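Local coordinates for bacteriophage virulence determinant (Salmonella enterica subsp. enterica serovar Typhimurium str. 14028S, PDB 6GGR), which is probably a zinc metalloprotease effector of the PipA family that cleaves host NF-kappa-B subunits and so dampens inflammatory signalling, at residues V73-A81 and T160-V168; F88-E99 and Q167-L175. One frame throughout, in Å; residues are numbered along the deposited sequence.

Interaction 1 (V73-A81 and T160-V168); sequences VLSRILEDA and TTRSFIHQV. Unlike the reference sequence in segment 160-168: Q167 (reference Glu).
The helical segments 73-81 and 160-168 pack at a steep angle, their axes 10.5 Å apart at closest and their N-to-C directions 80° apart, with I77 opposite T161 and L74 opposite F164. I77 is the knob of a knob-into-hole arrangement: its side chain enters the space bounded by T160, T161, F164 and I165. At chi1 -71° its two branches diverge, CG2 lying anti to the backbone N while CG1 carries the longer arm anti to the carbonyl carbon. That arm ends in CD1, which meets F164 CD2 at 3.8 Å, the two side chains crossing nearly at right angles. The other branch, I77 CG2, presses on I165 CD1 at 3.5 Å, a tighter pair than ordinary van der Waals contact. The same I165 methyl, CD1, also lies 4.1 Å from A81 CB. F164 extends toward helix 64-84, L74 CA lying in the plane of its ring at the edge, and F164 CD2 is 3.8 Å from L74 CD1. V73 CG1 and T160 CG2 meet tip to tip at 3.9 Å. V168 completes the row by splitting its methyls, CG2 standing 4.0 Å from L74 CD1 and CG1 4.2 Å from L78 CD2. No hydrogen bond spans the segments; the side-chain contacts are between carbon atoms. L135 of strand 132-135 touches both L74 and F164. H166, which binds zinc in another structure of this protein, takes no part in this contact; segment 160-168 carries the start of an HExxH-type motif, as in zinc metalloproteases, with Q167 in place of the reference glutamate.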
# COMPACT_ATOMS: atom_id res chain seq x y z
N VAL B 73 0.31 10.17 -19.07
CA VAL B 73 0.89 10.84 -17.91
C VAL B 73 2.28 10.27 -17.61
O VAL B 73 3.23 11.02 -17.34
CB VAL B 73 -0.04 10.72 -16.69
CG1 VAL B 73 0.62 11.27 -15.43
CG2 VAL B 73 -1.34 11.45 -16.97
N LEU B 74 2.40 8.95 -17.63
CA LEU B 74 3.69 8.32 -17.36
C LEU B 74 4.75 8.80 -18.34
O LEU B 74 5.90 9.04 -17.96
CB LEU B 74 3.56 6.80 -17.40
CG LEU B 74 4.86 6.00 -17.21
CD1 LEU B 74 5.54 6.37 -15.90
CD2 LEU B 74 4.59 4.52 -17.25
N SER B 75 4.38 8.95 -19.61
CA SER B 75 5.33 9.38 -20.63
C SER B 75 5.83 10.79 -20.35
O SER B 75 7.03 11.07 -20.48
CB SER B 75 4.70 9.29 -22.02
OG SER B 75 5.60 9.73 -23.02
N ARG B 76 4.93 11.71 -19.99
CA ARG B 76 5.35 13.07 -19.65
C ARG B 76 6.35 13.06 -18.50
O ARG B 76 7.40 13.70 -18.57
CB ARG B 76 4.14 13.92 -19.29
CG ARG B 76 3.08 14.05 -20.37
CD ARG B 76 2.01 15.06 -19.97
NE ARG B 76 1.34 14.69 -18.71
CZ ARG B 76 1.72 15.10 -17.50
NH1 ARG B 76 2.77 15.89 -17.35
NH2 ARG B 76 1.04 14.71 -16.43
N ILE B 77 6.02 12.34 -17.43
CA ILE B 77 6.85 12.33 -16.23
C ILE B 77 8.22 11.72 -16.53
O ILE B 77 9.25 12.23 -16.09
CB ILE B 77 6.12 11.60 -15.09
CG1 ILE B 77 4.94 12.46 -14.62
CG2 ILE B 77 7.07 11.29 -13.93
CD1 ILE B 77 3.97 11.75 -13.71
N LEU B 78 8.24 10.61 -17.27
CA LEU B 78 9.51 10.01 -17.68
C LEU B 78 10.34 11.01 -18.48
O LEU B 78 11.54 11.16 -18.25
CB LEU B 78 9.25 8.75 -18.50
CG LEU B 78 8.70 7.53 -17.76
CD1 LEU B 78 8.23 6.49 -18.77
CD2 LEU B 78 9.75 6.95 -16.84
N GLU B 79 9.70 11.70 -19.42
CA GLU B 79 10.40 12.68 -20.24
C GLU B 79 10.99 13.79 -19.39
O GLU B 79 12.16 14.15 -19.54
CB GLU B 79 9.44 13.23 -21.29
CG GLU B 79 9.98 14.37 -22.13
CD GLU B 79 9.05 14.75 -23.27
OE1 GLU B 79 7.84 14.45 -23.17
OE2 GLU B 79 9.52 15.34 -24.27
N ASP B 80 10.19 14.35 -18.48
CA ASP B 80 10.68 15.43 -17.62
C ASP B 80 11.81 14.94 -16.72
O ASP B 80 12.80 15.64 -16.53
CB ASP B 80 9.54 15.99 -16.77
CG ASP B 80 8.57 16.84 -17.57
OD1 ASP B 80 8.97 17.36 -18.63
OD2 ASP B 80 7.41 16.98 -17.14
N ALA B 81 11.66 13.75 -16.14
CA ALA B 81 12.67 13.24 -15.22
C ALA B 81 14.00 13.02 -15.93
O ALA B 81 15.07 13.29 -15.37
CB ALA B 81 12.19 11.94 -14.58
N THR B 160 1.04 12.87 -7.99
CA THR B 160 1.25 11.94 -9.10
C THR B 160 2.74 11.77 -9.39
O THR B 160 3.23 10.65 -9.56
CB THR B 160 0.52 12.45 -10.34
OG1 THR B 160 -0.87 12.61 -10.04
CG2 THR B 160 0.67 11.48 -11.51
N THR B 161 3.48 12.88 -9.44
CA THR B 161 4.90 12.80 -9.78
C THR B 161 5.64 11.89 -8.82
O THR B 161 6.31 10.94 -9.24
CB THR B 161 5.51 14.20 -9.80
OG1 THR B 161 4.75 15.04 -10.68
CG2 THR B 161 6.96 14.15 -10.28
N ARG B 162 5.53 12.16 -7.51
CA ARG B 162 6.23 11.34 -6.53
C ARG B 162 5.80 9.88 -6.62
O ARG B 162 6.64 8.97 -6.60
CB ARG B 162 5.98 11.87 -5.11
CG ARG B 162 6.76 11.10 -4.04
CD ARG B 162 6.69 11.76 -2.67
NE ARG B 162 7.50 12.98 -2.57
CZ ARG B 162 8.80 13.01 -2.31
NH1 ARG B 162 9.48 11.88 -2.12
NH2 ARG B 162 9.45 14.16 -2.25
N SER B 163 4.49 9.63 -6.72
CA SER B 163 4.01 8.25 -6.76
C SER B 163 4.52 7.53 -8.01
O SER B 163 4.97 6.38 -7.93
CB SER B 163 2.49 8.22 -6.71
OG SER B 163 2.00 8.93 -5.59
N PHE B 164 4.45 8.19 -9.16
CA PHE B 164 4.93 7.59 -10.40
C PHE B 164 6.42 7.30 -10.33
O PHE B 164 6.87 6.20 -10.68
CB PHE B 164 4.61 8.50 -11.58
CG PHE B 164 3.24 8.29 -12.16
CD1 PHE B 164 2.11 8.30 -11.35
CD2 PHE B 164 3.07 8.11 -13.53
CE1 PHE B 164 0.86 8.10 -11.89
CE2 PHE B 164 1.82 7.92 -14.07
CZ PHE B 164 0.71 7.92 -13.25
N ILE B 165 7.21 8.27 -9.88
CA ILE B 165 8.66 8.09 -9.81
C ILE B 165 9.02 7.01 -8.80
O ILE B 165 9.92 6.20 -9.04
CB ILE B 165 9.35 9.43 -9.48
CG1 ILE B 165 9.13 10.44 -10.61
CG2 ILE B 165 10.84 9.23 -9.20
CD1 ILE B 165 9.67 10.01 -11.97
N HIS B 166 8.32 6.99 -7.67
CA HIS B 166 8.59 5.97 -6.66
C HIS B 166 8.41 4.57 -7.24
O HIS B 166 9.27 3.70 -7.06
CB HIS B 166 7.67 6.17 -5.46
CG HIS B 166 7.95 5.24 -4.32
ND1 HIS B 166 8.59 5.64 -3.17
CD2 HIS B 166 7.68 3.92 -4.16
CE1 HIS B 166 8.70 4.62 -2.34
NE2 HIS B 166 8.16 3.56 -2.92
N GLN B 167 7.30 4.33 -7.94
CA GLN B 167 7.06 3.01 -8.51
C GLN B 167 8.05 2.71 -9.63
O GLN B 167 8.52 1.57 -9.75
CB GLN B 167 5.63 2.90 -9.03
CG GLN B 167 4.56 3.10 -7.97
CD GLN B 167 4.72 2.16 -6.79
OE1 GLN B 167 5.28 1.07 -6.91
NE2 GLN B 167 4.23 2.59 -5.63
N VAL B 168 8.37 3.70 -10.45
CA VAL B 168 9.34 3.49 -11.52
C VAL B 168 10.71 3.18 -10.95
O VAL B 168 11.44 2.32 -11.45
CB VAL B 168 9.37 4.71 -12.46
CG1 VAL B 168 10.56 4.64 -13.43
CG2 VAL B 168 8.07 4.80 -13.24

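Interaction 2 (F88-E99 and Q167-L175); sequences FRRLMNYAYDQE and QVVHALTHL. Unlike the reference sequence in segment 167-175: Q167 (reference Glu).
With chi1 at -57°, L172 has CG anti to its carbonyl carbon; its CB points at helix 86-100, and the extended second torsion places CD1 at F88 and leaves CD2 for A95 and M92, so that the side chain becomes a knob in the hole formed by F88, L91, M92 and A95. This knob-into-hole packing joins that helix to the C-terminal part of helix 160-173, which carries the zinc-binding histidines, the two axes lying 9.3 Å apart at an angle of 44°. The small side chain of A95 allows a close approach: its CB is 3.5 Å from L172 CD2. That same methyl, L172 CD2, lies 4.0 Å from M92 SD, whereas L172 CD1 turns to F88 CE1, also at 4.0 Å. F88 meets L172 and V168 nearly at right angles, V168 CG1 standing at the ring edge near its plane. Beyond the knob, L91 CD2 packs on T173 CG2 at 3.8 Å, while Y190 of helix 186-197 touches L91 from outside the pair. The polar contact comes after the helix ends. H174 adopts positive phi, and its ring reaches E99, whose extended chain comes from the opposite direction. H174 NE2 donates to E99 OE1 over 3.0 Å with an N-H...O angle of 149°. The acceptor is almost exactly in the imidazole plane, but the bond meets the syn side of the carboxylate well out of its own plane, the two flat groups being nearly perpendicular. Beside the L172 knob, a water donates to both L91 O at 3.0 Å and L172 O at 2.7 Å, bridging the two helix backbones.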
# COMPACT_ATOMS: atom_id res chain seq x y z
N PHE B 88 18.19 10.33 -12.21
CA PHE B 88 17.24 9.46 -12.90
C PHE B 88 17.83 8.93 -14.20
O PHE B 88 17.56 7.78 -14.58
CB PHE B 88 15.94 10.21 -13.17
CG PHE B 88 14.94 9.41 -13.95
CD1 PHE B 88 14.04 8.58 -13.30
CD2 PHE B 88 14.91 9.48 -15.33
CE1 PHE B 88 13.13 7.84 -14.02
CE2 PHE B 88 13.99 8.74 -16.05
CZ PHE B 88 13.10 7.92 -15.40
N ARG B 89 18.61 9.75 -14.91
CA ARG B 89 19.27 9.27 -16.12
C ARG B 89 20.15 8.06 -15.82
O ARG B 89 20.27 7.16 -16.66
CB ARG B 89 20.09 10.39 -16.76
CG ARG B 89 19.24 11.48 -17.43
CD ARG B 89 20.05 12.37 -18.38
NE ARG B 89 20.99 13.25 -17.68
CZ ARG B 89 20.68 14.43 -17.16
NH1 ARG B 89 19.43 14.89 -17.24
NH2 ARG B 89 21.61 15.16 -16.56
N ARG B 90 20.77 8.02 -14.64
CA ARG B 90 21.62 6.88 -14.28
C ARG B 90 20.79 5.61 -14.12
O ARG B 90 21.13 4.56 -14.68
CB ARG B 90 22.38 7.19 -12.99
CG ARG B 90 23.42 8.29 -13.13
CD ARG B 90 24.42 8.29 -11.98
NE ARG B 90 23.83 8.75 -10.71
CZ ARG B 90 23.38 7.95 -9.75
NH1 ARG B 90 23.42 6.63 -9.88
NH2 ARG B 90 22.87 8.47 -8.64
N LEU B 91 19.72 5.68 -13.33
CA LEU B 91 18.87 4.51 -13.14
C LEU B 91 18.29 4.04 -14.47
O LEU B 91 18.36 2.86 -14.81
CB LEU B 91 17.77 4.83 -12.14
CG LEU B 91 18.26 5.39 -10.80
CD1 LEU B 91 17.09 5.64 -9.86
CD2 LEU B 91 19.27 4.46 -10.14
N MET B 92 17.75 4.98 -15.26
CA MET B 92 17.13 4.62 -16.53
C MET B 92 18.16 4.05 -17.50
O MET B 92 17.93 3.01 -18.13
CB MET B 92 16.45 5.85 -17.14
CG MET B 92 15.75 5.57 -18.46
SD MET B 92 14.35 4.46 -18.25
CE MET B 92 14.17 3.84 -19.92
N ASN B 93 19.30 4.73 -17.65
CA ASN B 93 20.33 4.26 -18.57
C ASN B 93 20.77 2.85 -18.22
O ASN B 93 20.77 1.95 -19.07
CB ASN B 93 21.53 5.20 -18.54
CG ASN B 93 21.30 6.49 -19.32
OD1 ASN B 93 20.40 6.57 -20.16
ND2 ASN B 93 22.11 7.51 -19.05
N TYR B 94 21.15 2.63 -16.96
CA TYR B 94 21.53 1.29 -16.52
C TYR B 94 20.44 0.28 -16.86
O TYR B 94 20.69 -0.74 -17.51
CB TYR B 94 21.82 1.30 -15.02
CG TYR B 94 22.45 0.05 -14.44
CD1 TYR B 94 22.47 -1.16 -15.12
CD2 TYR B 94 23.02 0.08 -13.18
CE1 TYR B 94 23.05 -2.28 -14.56
CE2 TYR B 94 23.58 -1.02 -12.63
CZ TYR B 94 23.60 -2.20 -13.31
OH TYR B 94 24.17 -3.30 -12.73
N ALA B 95 19.21 0.56 -16.43
CA ALA B 95 18.11 -0.37 -16.69
C ALA B 95 17.95 -0.64 -18.18
O ALA B 95 17.61 -1.76 -18.58
CB ALA B 95 16.82 0.17 -16.10
N TYR B 96 18.16 0.38 -19.02
CA TYR B 96 18.04 0.16 -20.46
C TYR B 96 19.06 -0.87 -20.94
O TYR B 96 18.73 -1.75 -21.74
CB TYR B 96 18.22 1.48 -21.22
CG TYR B 96 18.00 1.33 -22.71
CD1 TYR B 96 16.73 1.42 -23.26
CD2 TYR B 96 19.07 1.07 -23.57
CE1 TYR B 96 16.52 1.27 -24.62
CE2 TYR B 96 18.87 0.93 -24.94
CZ TYR B 96 17.59 1.03 -25.46
OH TYR B 96 17.39 0.88 -26.81
N ASP B 97 20.30 -0.76 -20.47
CA ASP B 97 21.35 -1.67 -20.93
C ASP B 97 21.07 -3.11 -20.50
O ASP B 97 21.38 -4.05 -21.24
CB ASP B 97 22.71 -1.22 -20.39
CG ASP B 97 23.14 0.13 -20.93
OD1 ASP B 97 22.78 0.46 -22.08
OD2 ASP B 97 23.85 0.86 -20.21
N GLN B 98 20.48 -3.30 -19.32
CA GLN B 98 20.29 -4.65 -18.81
C GLN B 98 19.07 -5.33 -19.42
O GLN B 98 19.14 -6.50 -19.81
CB GLN B 98 20.14 -4.63 -17.28
CG GLN B 98 21.30 -3.99 -16.56
CD GLN B 98 22.65 -4.52 -17.02
OE1 GLN B 98 23.33 -3.88 -17.82
NE2 GLN B 98 23.03 -5.69 -16.52
N GLU B 99 17.94 -4.62 -19.51
CA GLU B 99 16.68 -5.27 -19.82
C GLU B 99 15.84 -4.47 -20.81
O GLU B 99 15.36 -5.02 -21.81
CB GLU B 99 15.88 -5.49 -18.53
CG GLU B 99 16.68 -6.11 -17.40
CD GLU B 99 15.85 -6.33 -16.15
OE1 GLU B 99 15.25 -5.35 -15.65
OE2 GLU B 99 15.79 -7.48 -15.66
N GLN B 167 7.30 4.33 -7.94
CA GLN B 167 7.06 3.01 -8.51
C GLN B 167 8.05 2.71 -9.63
O GLN B 167 8.52 1.57 -9.75
CB GLN B 167 5.63 2.90 -9.03
CG GLN B 167 4.56 3.10 -7.97
CD GLN B 167 4.72 2.16 -6.79
OE1 GLN B 167 5.28 1.07 -6.91
NE2 GLN B 167 4.23 2.59 -5.63
N VAL B 168 8.37 3.70 -10.45
CA VAL B 168 9.34 3.49 -11.52
C VAL B 168 10.71 3.18 -10.95
O VAL B 168 11.44 2.32 -11.45
CB VAL B 168 9.37 4.71 -12.46
CG1 VAL B 168 10.56 4.64 -13.43
CG2 VAL B 168 8.07 4.80 -13.24
N VAL B 169 11.09 3.87 -9.87
CA VAL B 169 12.39 3.61 -9.26
C VAL B 169 12.49 2.16 -8.82
O VAL B 169 13.54 1.52 -8.95
CB VAL B 169 12.65 4.59 -8.10
CG1 VAL B 169 13.78 4.09 -7.20
CG2 VAL B 169 12.99 5.97 -8.64
N HIS B 170 11.39 1.61 -8.28
CA HIS B 170 11.36 0.20 -7.94
C HIS B 170 11.71 -0.65 -9.16
O HIS B 170 12.51 -1.58 -9.08
CB HIS B 170 9.97 -0.20 -7.42
CG HIS B 170 9.78 0.02 -5.95
ND1 HIS B 170 10.51 -0.65 -4.99
CD2 HIS B 170 8.92 0.82 -5.27
CE1 HIS B 170 10.12 -0.27 -3.79
NE2 HIS B 170 9.16 0.63 -3.93
N ALA B 171 11.12 -0.32 -10.31
CA ALA B 171 11.26 -1.14 -11.51
C ALA B 171 12.62 -1.00 -12.16
O ALA B 171 13.07 -1.92 -12.86
CB ALA B 171 10.16 -0.79 -12.50
N LEU B 172 13.30 0.13 -11.97
CA LEU B 172 14.61 0.34 -12.58
C LEU B 172 15.76 -0.15 -11.71
O LEU B 172 16.85 -0.40 -12.23
CB LEU B 172 14.82 1.82 -12.91
CG LEU B 172 13.77 2.46 -13.82
CD1 LEU B 172 13.97 3.96 -13.87
CD2 LEU B 172 13.83 1.86 -15.22
N THR B 173 15.54 -0.30 -10.40
CA THR B 173 16.57 -0.76 -9.48
C THR B 173 16.31 -2.13 -8.88
O THR B 173 17.24 -2.72 -8.33
CB THR B 173 16.75 0.25 -8.33
OG1 THR B 173 15.55 0.29 -7.54
CG2 THR B 173 17.05 1.63 -8.86
N HIS B 174 15.08 -2.64 -8.98
CA HIS B 174 14.69 -3.92 -8.38
C HIS B 174 14.92 -3.94 -6.88
O HIS B 174 15.08 -5.02 -6.29
CB HIS B 174 15.43 -5.09 -9.04
CG HIS B 174 15.18 -5.22 -10.51
ND1 HIS B 174 13.92 -5.44 -11.03
CD2 HIS B 174 16.02 -5.15 -11.57
CE1 HIS B 174 14.00 -5.50 -12.35
NE2 HIS B 174 15.26 -5.33 -12.70
N LEU B 175 14.93 -2.78 -6.24
CA LEU B 175 15.15 -2.68 -4.80
C LEU B 175 13.83 -2.46 -4.07
O LEU B 175 12.85 -1.97 -4.63
CB LEU B 175 16.12 -1.54 -4.48
CG LEU B 175 17.48 -1.58 -5.17
CD1 LEU B 175 18.36 -0.44 -4.69
CD2 LEU B 175 18.18 -2.92 -4.95
O HOH W 1 18.99 1.26 -12.38

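Interactions 1 and 2 have centres 13 Å apart and use successive parts of helix 160-173, overlapping at Q167 and V168. Their partners, helices 64-84 and 86-100, follow each other in the chain, so the segments alternate: 73-81, 88-99, then 160-168 and 167-175. The two contacts also touch directly, L78 CD2 lying 3.8 Å from F88 CZ. Together they give the zinc-binding helix continuous packing against two consecutive helices, while H166 and H170, which bind zinc with D177 in another structure of the protein, take no part in either contact. This chain carries no bound zinc, yet H170 NE2 hydrogen-bonds D177 OD2, and H166 NE2 does so weakly, so the three residues remain together without the metal.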